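Local coordinates for protein peptidoglycan-N-acetylmuramic acid deacetylase PdaA (Bacillus subtilis, PDB 1NY1) that catalyses the deacetylation of N-acetylmuramic acid in peptidoglycan, leading to muramic delta-lactam in the spore cortex, and is required for germination, at residues A[55-60]-A[203-208]; A[168-173]-A[197-202]; A[181-186]-A[210-215]. One frame throughout, in Å; residues are numbered along the deposited sequence.

Contact 1: A[55-60]-A[203-208]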
loop_
_atom_site.group_PDB
_atom_site.type_symbol
_atom_site.label_atom_id
_atom_site.label_comp_id
_atom_site.label_asym_id
_atom_site.label_seq_id
_atom_site.Cartn_x
_atom_site.Cartn_y
_atom_site.Cartn_z
ATOM N N ASN A 55 5.023 -16.210 0.841
ATOM C CA ASN A 55 5.797 -17.113 0.002
ATOM C C ASN A 55 7.240 -17.234 0.504
ATOM O O ASN A 55 8.132 -17.656 -0.232
ATOM C CB ASN A 55 5.767 -16.659 -1.463
ATOM C CG ASN A 55 6.266 -17.732 -2.417
ATOM O OD1 ASN A 55 6.029 -18.923 -2.208
ATOM N ND2 ASN A 55 6.946 -17.313 -3.482
ATOM N N GLY A 56 7.460 -16.834 1.756
ATOM C CA GLY A 56 8.768 -16.968 2.378
ATOM C C GLY A 56 9.761 -15.817 2.407
ATOM O O GLY A 56 10.871 -16.000 2.900
ATOM N N TYR A 57 9.373 -14.640 1.924
ATOM C CA TYR A 57 10.291 -13.513 1.891
ATOM C C TYR A 57 9.953 -12.326 2.784
ATOM O O TYR A 57 10.766 -11.413 2.928
ATOM C CB TYR A 57 10.441 -13.012 0.445
ATOM C CG TYR A 57 10.828 -14.089 -0.547
ATOM C CD1 TYR A 57 12.063 -14.726 -0.465
ATOM C CD2 TYR A 57 9.946 -14.485 -1.555
ATOM C CE1 TYR A 57 12.417 -15.734 -1.361
ATOM C CE2 TYR A 57 10.290 -15.497 -2.461
ATOM C CZ TYR A 57 11.529 -16.117 -2.353
ATOM O OH TYR A 57 11.880 -17.137 -3.214
ATOM N N THR A 58 8.772 -12.314 3.393
ATOM C CA THR A 58 8.413 -11.163 4.217
ATOM C C THR A 58 9.364 -10.924 5.392
ATOM O O THR A 58 9.619 -9.780 5.754
ATOM C CB THR A 58 6.954 -11.260 4.686
ATOM O OG1 THR A 58 6.110 -11.366 3.531
ATOM C CG2 THR A 58 6.556 -10.007 5.458
ATOM N N PRO A 59 9.896 -11.999 6.002
ATOM C CA PRO A 59 10.823 -11.790 7.119
ATOM C C PRO A 59 12.032 -10.987 6.637
ATOM O O PRO A 59 12.501 -10.088 7.332
ATOM C CB PRO A 59 11.198 -13.209 7.523
ATOM C CG PRO A 59 9.930 -13.950 7.285
ATOM C CD PRO A 59 9.476 -13.408 5.934
ATOM N N LYS A 60 12.538 -11.310 5.449
ATOM C CA LYS A 60 13.685 -10.577 4.918
ATOM C C LYS A 60 13.313 -9.130 4.599
ATOM O O LYS A 60 14.113 -8.218 4.821
ATOM C CB LYS A 60 14.257 -11.267 3.672
ATOM C CG LYS A 60 15.077 -12.529 3.979
ATOM C CD LYS A 60 15.880 -13.017 2.766
ATOM C CE LYS A 60 14.968 -13.470 1.624
ATOM N NZ LYS A 60 15.726 -13.805 0.374
ATOM N N ARG A 203 10.714 -13.882 -5.947
ATOM C CA ARG A 203 12.127 -14.138 -5.695
ATOM C C ARG A 203 12.981 -12.876 -5.699
ATOM O O ARG A 203 12.897 -12.056 -6.617
ATOM C CB ARG A 203 12.679 -15.131 -6.727
ATOM C CG ARG A 203 14.136 -15.503 -6.494
ATOM C CD ARG A 203 14.570 -16.611 -7.439
ATOM N NE ARG A 203 14.409 -16.213 -8.831
ATOM C CZ ARG A 203 15.247 -15.414 -9.479
ATOM N NH1 ARG A 203 16.315 -14.929 -8.860
ATOM N NH2 ARG A 203 15.008 -15.085 -10.743
ATOM N N ASP A 204 13.784 -12.735 -4.647
ATOM C CA ASP A 204 14.696 -11.614 -4.469
ATOM C C ASP A 204 14.087 -10.222 -4.292
ATOM O O ASP A 204 14.807 -9.227 -4.381
ATOM C CB ASP A 204 15.710 -11.587 -5.624
ATOM C CG ASP A 204 16.871 -12.551 -5.411
ATOM O OD1 ASP A 204 16.879 -13.277 -4.396
ATOM O OD2 ASP A 204 17.788 -12.581 -6.259
ATOM N N ASN A 205 12.783 -10.128 -4.036
ATOM C CA ASN A 205 12.178 -8.810 -3.863
ATOM C C ASN A 205 12.799 -8.062 -2.682
ATOM O O ASN A 205 12.953 -6.843 -2.734
ATOM C CB ASN A 205 10.647 -8.897 -3.693
ATOM C CG ASN A 205 10.224 -9.477 -2.350
ATOM O OD1 ASN A 205 10.052 -10.693 -2.198
ATOM N ND2 ASN A 205 10.055 -8.605 -1.368
ATOM N N ALA A 206 13.175 -8.782 -1.627
ATOM C CA ALA A 206 13.785 -8.145 -0.457
ATOM C C ALA A 206 15.154 -7.557 -0.805
ATOM O O ALA A 206 15.500 -6.458 -0.364
ATOM C CB ALA A 206 13.924 -9.150 0.682
ATOM N N GLU A 207 15.930 -8.303 -1.587
ATOM C CA GLU A 207 17.251 -7.854 -2.010
ATOM C C GLU A 207 17.112 -6.653 -2.949
ATOM O O GLU A 207 17.896 -5.706 -2.880
ATOM C CB GLU A 207 17.998 -8.990 -2.722
ATOM C CG GLU A 207 18.472 -10.155 -1.833
ATOM C CD GLU A 207 17.347 -11.027 -1.273
ATOM O OE1 GLU A 207 16.216 -10.999 -1.804
ATOM O OE2 GLU A 207 17.608 -11.768 -0.303
ATOM N N ALA A 208 16.115 -6.689 -3.831
ATOM C CA ALA A 208 15.906 -5.577 -4.750
ATOM C C ALA A 208 15.556 -4.333 -3.939
ATOM O O ALA A 208 16.072 -3.248 -4.200
ATOM C CB ALA A 208 14.782 -5.898 -5.740
HETATM O O HOH W 1 15.071 -14.322 -2.719
#
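Lys60 and Ala206 bring the backbones together, their CA atoms 5.9 Å apart, where the first turns of helix 58-67 and helix 205-219 meet, each preceded by a short loop. These helices follow strands 44-51 and 194-198, which pair in parallel, so the contact joins neighbouring beta-alpha units of the NodB domain. In the second loop Asp204 takes a left-handed backbone conformation just before its helix starts. The middle of the contact is apolar, with Lys60 CB against Ala206 CB at 3.7 Å. On one flank the Tyr57 side chain runs alongside that of Arg203, both pointing the same way. Tyr57 CG stands anti to the carbonyl carbon of its own residue (chi1 -53°), which lays the ring beside the Arg203 backbone, CE2 being 3.9 Å from Arg203 N, while the Asn205 side chain packs against its root. Cutting Tyr57 back to an alanine would probably open a gap beside the Arg203 backbone and strip the Asn205 side chain of cover. On the other flank the Lys60 chain bends at chi3 (-65°) and swings NZ to Glu207 OE2, 2.9 Å away, in a salt bridge, Glu207 OE2 offering its syn lone pair. A water accepts from Asp204 N at 2.8 Å, donates to Asp204 OD1 at 2.7 Å and takes a weak bond from Lys60 NZ. The ammonium thus lies near two carboxylates, one bonded directly and one through water, which probably keep it charged and tie the two helix starts together across a partly exposed surface.

Contact 2: A[168-173]-A[197-202]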
loop_
_atom_site.group_PDB
_atom_site.type_symbol
_atom_site.label_atom_id
_atom_site.label_comp_id
_atom_site.label_asym_id
_atom_site.label_seq_id
_atom_site.Cartn_x
_atom_site.Cartn_y
_atom_site.Cartn_z
ATOM N N PHE A 168 4.609 -2.479 -10.222
ATOM C CA PHE A 168 5.073 -3.263 -11.348
ATOM C C PHE A 168 4.715 -4.715 -11.108
ATOM O O PHE A 168 4.142 -5.058 -10.072
ATOM C CB PHE A 168 6.578 -3.097 -11.559
ATOM C CG PHE A 168 7.386 -3.186 -10.302
ATOM C CD1 PHE A 168 7.482 -2.098 -9.442
ATOM C CD2 PHE A 168 8.061 -4.359 -9.982
ATOM C CE1 PHE A 168 8.245 -2.175 -8.276
ATOM C CE2 PHE A 168 8.827 -4.448 -8.819
ATOM C CZ PHE A 168 8.920 -3.354 -7.965
ATOM N N VAL A 169 5.042 -5.574 -12.063
ATOM C CA VAL A 169 4.695 -6.974 -11.927
ATOM C C VAL A 169 5.666 -7.748 -11.056
ATOM O O VAL A 169 6.624 -8.344 -11.546
ATOM C CB VAL A 169 4.597 -7.659 -13.297
ATOM C CG1 VAL A 169 4.130 -9.099 -13.111
ATOM C CG2 VAL A 169 3.628 -6.894 -14.186
ATOM N N ASP A 170 5.407 -7.732 -9.754
ATOM C CA ASP A 170 6.244 -8.448 -8.799
ATOM C C ASP A 170 5.346 -9.377 -7.983
ATOM O O ASP A 170 5.677 -9.753 -6.862
ATOM C CB ASP A 170 6.976 -7.454 -7.880
ATOM C CG ASP A 170 6.032 -6.695 -6.963
ATOM O OD1 ASP A 170 4.861 -6.505 -7.342
ATOM O OD2 ASP A 170 6.466 -6.272 -5.873
ATOM N N TRP A 171 4.217 -9.752 -8.579
ATOM C CA TRP A 171 3.233 -10.616 -7.938
ATOM C C TRP A 171 2.936 -11.904 -8.706
ATOM O O TRP A 171 2.144 -12.735 -8.255
ATOM C CB TRP A 171 1.926 -9.851 -7.757
ATOM C CG TRP A 171 1.507 -9.122 -9.000
ATOM C CD1 TRP A 171 1.803 -7.830 -9.329
ATOM C CD2 TRP A 171 0.728 -9.644 -10.084
ATOM N NE1 TRP A 171 1.252 -7.513 -10.547
ATOM C CE2 TRP A 171 0.587 -8.607 -11.032
ATOM C CE3 TRP A 171 0.135 -10.886 -10.344
ATOM C CZ2 TRP A 171 -0.128 -8.775 -12.227
ATOM C CZ3 TRP A 171 -0.576 -11.052 -11.532
ATOM C CH2 TRP A 171 -0.699 -10.002 -12.457
ATOM N N LYS A 172 3.555 -12.062 -9.869
ATOM C CA LYS A 172 3.343 -13.252 -10.693
ATOM C C LYS A 172 4.303 -14.371 -10.313
ATOM O O LYS A 172 5.458 -14.379 -10.733
ATOM C CB LYS A 172 3.530 -12.916 -12.171
ATOM C CG LYS A 172 2.343 -12.233 -12.806
ATOM C CD LYS A 172 2.513 -12.155 -14.312
ATOM C CE LYS A 172 1.301 -11.508 -14.956
ATOM N NZ LYS A 172 1.486 -11.307 -16.418
ATOM N N ILE A 173 3.816 -15.330 -9.534
ATOM C CA ILE A 173 4.648 -16.435 -9.088
ATOM C C ILE A 173 5.110 -17.352 -10.213
ATOM O O ILE A 173 6.183 -17.950 -10.127
ATOM C CB ILE A 173 3.918 -17.286 -8.022
ATOM C CG1 ILE A 173 3.445 -16.385 -6.881
ATOM C CG2 ILE A 173 4.865 -18.334 -7.445
ATOM C CD1 ILE A 173 4.576 -15.662 -6.166
ATOM N N LEU A 197 3.752 0.664 -4.410
ATOM C CA LEU A 197 2.920 -0.476 -4.071
ATOM C C LEU A 197 3.804 -1.667 -4.408
ATOM O O LEU A 197 4.113 -1.909 -5.577
ATOM C CB LEU A 197 1.648 -0.515 -4.923
ATOM C CG LEU A 197 0.572 -1.560 -4.597
ATOM C CD1 LEU A 197 -0.449 -1.587 -5.722
ATOM C CD2 LEU A 197 1.172 -2.931 -4.434
ATOM N N LEU A 198 4.217 -2.401 -3.382
ATOM C CA LEU A 198 5.079 -3.561 -3.574
ATOM C C LEU A 198 4.443 -4.822 -3.009
ATOM O O LEU A 198 3.533 -4.755 -2.183
ATOM C CB LEU A 198 6.422 -3.345 -2.869
ATOM C CG LEU A 198 7.250 -2.124 -3.259
ATOM C CD1 LEU A 198 8.483 -2.039 -2.375
ATOM C CD2 LEU A 198 7.641 -2.226 -4.725
ATOM N N HIS A 199 4.925 -5.967 -3.479
ATOM C CA HIS A 199 4.474 -7.269 -2.997
ATOM C C HIS A 199 5.736 -7.883 -2.414
ATOM O O HIS A 199 6.835 -7.402 -2.683
ATOM C CB HIS A 199 3.927 -8.113 -4.151
ATOM C CG HIS A 199 2.702 -7.523 -4.775
ATOM N ND1 HIS A 199 1.456 -7.630 -4.197
ATOM C CD2 HIS A 199 2.553 -6.709 -5.846
ATOM C CE1 HIS A 199 0.592 -6.901 -4.882
ATOM N NE2 HIS A 199 1.232 -6.330 -5.886
ATOM N N THR A 200 5.595 -8.928 -1.609
ATOM C CA THR A 200 6.761 -9.546 -0.994
ATOM C C THR A 200 6.847 -11.039 -1.291
ATOM O O THR A 200 7.509 -11.780 -0.566
ATOM C CB THR A 200 6.734 -9.358 0.543
ATOM O OG1 THR A 200 5.657 -10.127 1.099
ATOM C CG2 THR A 200 6.530 -7.886 0.895
ATOM N N VAL A 201 6.199 -11.472 -2.368
ATOM C CA VAL A 201 6.177 -12.888 -2.723
ATOM C C VAL A 201 7.138 -13.339 -3.824
ATOM O O VAL A 201 7.383 -14.538 -3.977
ATOM C CB VAL A 201 4.752 -13.323 -3.151
ATOM C CG1 VAL A 201 3.787 -13.168 -1.988
ATOM C CG2 VAL A 201 4.276 -12.486 -4.341
ATOM N N SER A 202 7.692 -12.401 -4.585
ATOM C CA SER A 202 8.573 -12.776 -5.690
ATOM C C SER A 202 10.051 -12.905 -5.331
ATOM O O SER A 202 10.580 -12.137 -4.531
ATOM C CB SER A 202 8.400 -11.783 -6.842
ATOM O OG SER A 202 8.834 -12.344 -8.074
HETATM O O HOH W 2 4.075 -3.802 -7.580
HETATM O O HOH W 3 1.405 -4.424 -8.750
HETATM O O HOH W 4 7.238 -9.610 -4.679
HETATM O O HOH W 5 6.781 -12.035 -10.064
#
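Asp170 and His199 form the tight heart of this contact. The backbone N of His199 donates to Asp170 OD2 at 2.9 Å, meeting it on the syn side, 26° out of the carboxylate plane. The carboxylate reaches it because CG sits between the backbone N and the carbonyl carbon (chi1 67°). Trp171 closes over the imidazole of His199: its CB lies over one face, a CH-pi contact 3.9 Å from the centroid, and the edge of its indole turns toward that face in an offset edge-to-face pair, planes 71° apart. Carbon packing flanks this core, Phe168 CE1 touching Leu198 CD2 at 3.6 Å and Ile173 CD1 touching Val201 CG2 at 3.7 Å. By similarity, His199 is the proton donor and Asp170 the residue that raises its pKa; in this model Asp170 holds the histidine's backbone. At Ser202 the backbones stay close, Ser202 CB lying 3.4 Å from Asp170 O, but their polar groups are joined through water rather than directly. One water donates to Asp170 O at 2.7 Å and accepts from Ser202 N, and another donates to Lys172 O at 2.8 Å and bonds Ser202 OG. The end of the Trp171 side chain leads away from the contact, and the residue is exposed. Strand 194-198 bonds through Leu198 to strand 44-51, whose Asp50, the probable proton acceptor, touches His199. Behind the site, helix 179-188 packs Met186 on Phe168 and Leu198, while Leu209 of helix 205-219 covers Leu198.

Contact 3: A[181-186]-A[210-215]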
loop_
_atom_site.group_PDB
_atom_site.type_symbol
_atom_site.label_atom_id
_atom_site.label_comp_id
_atom_site.label_asym_id
_atom_site.label_seq_id
_atom_site.Cartn_x
_atom_site.Cartn_y
_atom_site.Cartn_z
ATOM N N TYR A 181 15.079 -6.945 -12.302
ATOM C CA TYR A 181 13.800 -6.482 -12.838
ATOM C C TYR A 181 13.089 -5.526 -11.881
ATOM O O TYR A 181 12.652 -4.442 -12.277
ATOM C CB TYR A 181 12.874 -7.663 -13.133
ATOM C CG TYR A 181 11.590 -7.257 -13.818
ATOM C CD1 TYR A 181 11.569 -6.982 -15.185
ATOM C CD2 TYR A 181 10.402 -7.117 -13.100
ATOM C CE1 TYR A 181 10.399 -6.577 -15.823
ATOM C CE2 TYR A 181 9.224 -6.707 -13.731
ATOM C CZ TYR A 181 9.233 -6.441 -15.093
ATOM O OH TYR A 181 8.080 -6.035 -15.730
ATOM N N ALA A 182 12.973 -5.936 -10.621
ATOM C CA ALA A 182 12.303 -5.134 -9.595
ATOM C C ALA A 182 13.085 -3.874 -9.258
ATOM O O ALA A 182 12.516 -2.788 -9.143
ATOM C CB ALA A 182 12.108 -5.971 -8.327
ATOM N N TYR A 183 14.389 -4.036 -9.073
ATOM C CA TYR A 183 15.252 -2.912 -8.750
ATOM C C TYR A 183 15.156 -1.835 -9.831
ATOM O O TYR A 183 14.927 -0.665 -9.529
ATOM C CB TYR A 183 16.697 -3.392 -8.600
ATOM C CG TYR A 183 17.708 -2.275 -8.523
ATOM C CD1 TYR A 183 18.321 -1.787 -9.679
ATOM C CD2 TYR A 183 18.035 -1.686 -7.303
ATOM C CE1 TYR A 183 19.234 -0.740 -9.621
ATOM C CE2 TYR A 183 18.946 -0.633 -7.235
ATOM C CZ TYR A 183 19.540 -0.167 -8.394
ATOM O OH TYR A 183 20.443 0.872 -8.330
ATOM N N ASP A 184 15.318 -2.230 -11.088
ATOM C CA ASP A 184 15.251 -1.268 -12.183
ATOM C C ASP A 184 13.949 -0.481 -12.204
ATOM O O ASP A 184 13.947 0.711 -12.518
ATOM C CB ASP A 184 15.464 -1.961 -13.530
ATOM C CG ASP A 184 16.914 -2.333 -13.767
ATOM O OD1 ASP A 184 17.789 -1.773 -13.066
ATOM O OD2 ASP A 184 17.185 -3.167 -14.664
ATOM N N HIS A 185 12.837 -1.137 -11.881
ATOM C CA HIS A 185 11.556 -0.442 -11.858
ATOM C C HIS A 185 11.448 0.566 -10.724
ATOM O O HIS A 185 10.931 1.660 -10.917
ATOM C CB HIS A 185 10.396 -1.442 -11.773
ATOM C CG HIS A 185 9.844 -1.826 -13.109
ATOM N ND1 HIS A 185 9.869 -3.120 -13.583
ATOM C CD2 HIS A 185 9.274 -1.079 -14.083
ATOM C CE1 HIS A 185 9.340 -3.151 -14.793
ATOM N NE2 HIS A 185 8.971 -1.926 -15.119
HETATM N N MSE A 186 11.938 0.201 -9.544
HETATM C CA MSE A 186 11.871 1.096 -8.399
HETATM C C MSE A 186 12.741 2.330 -8.576
HETATM O O MSE A 186 12.423 3.396 -8.055
HETATM C CB MSE A 186 12.263 0.354 -7.131
HETATM C CG MSE A 186 11.233 -0.682 -6.715
HETATM SE SE MSE A 186 11.586 -1.454 -4.988
HETATM C CE MSE A 186 12.685 -2.942 -5.506
ATOM N N ASP A 210 16.325 -3.705 -0.830
ATOM C CA ASP A 210 17.514 -3.298 -0.086
ATOM C C ASP A 210 18.363 -2.372 -0.976
ATOM O O ASP A 210 18.750 -1.278 -0.557
ATOM C CB ASP A 210 18.303 -4.549 0.323
ATOM C CG ASP A 210 19.426 -4.258 1.304
ATOM O OD1 ASP A 210 19.626 -3.084 1.706
ATOM O OD2 ASP A 210 20.113 -5.229 1.680
ATOM N N ASP A 211 18.636 -2.806 -2.205
ATOM C CA ASP A 211 19.433 -2.016 -3.147
ATOM C C ASP A 211 18.743 -0.717 -3.546
ATOM O O ASP A 211 19.382 0.330 -3.665
ATOM C CB ASP A 211 19.729 -2.818 -4.420
ATOM C CG ASP A 211 20.633 -4.014 -4.170
ATOM O OD1 ASP A 211 21.109 -4.183 -3.027
ATOM O OD2 ASP A 211 20.868 -4.783 -5.123
ATOM N N ALA A 212 17.436 -0.794 -3.764
ATOM C CA ALA A 212 16.657 0.372 -4.162
ATOM C C ALA A 212 16.684 1.456 -3.093
ATOM O O ALA A 212 16.888 2.627 -3.400
ATOM C CB ALA A 212 15.216 -0.037 -4.461
ATOM N N ILE A 213 16.472 1.075 -1.837
ATOM C CA ILE A 213 16.490 2.065 -0.765
ATOM C C ILE A 213 17.888 2.664 -0.659
ATOM O O ILE A 213 18.047 3.883 -0.584
ATOM C CB ILE A 213 16.100 1.447 0.593
ATOM C CG1 ILE A 213 14.635 1.010 0.556
ATOM C CG2 ILE A 213 16.297 2.477 1.710
ATOM C CD1 ILE A 213 14.210 0.229 1.774
ATOM N N THR A 214 18.903 1.807 -0.655
ATOM C CA THR A 214 20.272 2.288 -0.562
ATOM C C THR A 214 20.548 3.331 -1.647
ATOM O O THR A 214 20.944 4.456 -1.342
ATOM C CB THR A 214 21.286 1.134 -0.697
ATOM O OG1 THR A 214 21.051 0.168 0.333
ATOM C CG2 THR A 214 22.712 1.659 -0.563
ATOM N N ASP A 215 20.319 2.974 -2.907
ATOM C CA ASP A 215 20.576 3.902 -4.007
ATOM C C ASP A 215 19.657 5.120 -4.056
ATOM O O ASP A 215 20.087 6.207 -4.455
ATOM C CB ASP A 215 20.535 3.166 -5.348
ATOM C CG ASP A 215 21.669 2.173 -5.495
ATOM O OD1 ASP A 215 22.830 2.539 -5.190
ATOM O OD2 ASP A 215 21.408 1.027 -5.921
#
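Tyr183 OH donates to Asp215 OD2 at 2.6 Å, a short bond that ties helix 179-188 to helix 205-219. The two are successive outer helices of the polysaccharide deacetylase fold, a distorted beta/alpha barrel, with strand 194-198 between them in the chain. Here their axes come within 9.2 Å and run nearly the same way, crossing at -28°. Tyr183 bridges the gap: with CG anti to its backbone N (chi1 169°) the ring leaves its helix and crosses Asp211 and Asp215 at about a right angle. The phenol approaches Asp215 from above the carboxylate, 53° out of its plane. Nearer the root of the ring, CD2 lies 3.5 Å from Asp211 CB and 3.7 Å from Ala212 N, which sits at the ring edge. The Asp211 carboxylate itself turns to Lys179, its salt-bridge partner. Deeper in, the small Ala212 probably helps the helices approach, and Met186, present as selenomethionine, bends its end against it, with SE 3.9 Å from Ala212 CB. The interface therefore grades from a buried apolar floor to a polar, partly exposed edge, where the phenol gives Asp215 a neutral donor. On helix 205-219 itself, Asp210 O is held twice from opposite faces of its plane, by Thr214 N at 3.1 Å and by Thr214 OG1 at 2.9 Å.

The three contacts sit in one NodB domain, with contact 2 about 10 Å from contact 1 and 13 Å from contact 3, centre to centre. Contacts 1 and 3 share helix 205-219, its start meeting helix 58-67 and its middle helix 179-188, while contact 2 joins the 168-173 loop to the chain running from strand 194-198 into that helix. Along the chain, contact 2 is nested within contact 1, and contact 3 alternates with both. Probable hydrogen bonds, Thr58 to Thr200 and Asn55 to Val201, join contacts 1 and 2; packing of Ala182 on Phe168 and Ala208 ties in contact 3. The helices of contacts 1 and 3 thus pack around the segments that carry the probable catalytic histidine.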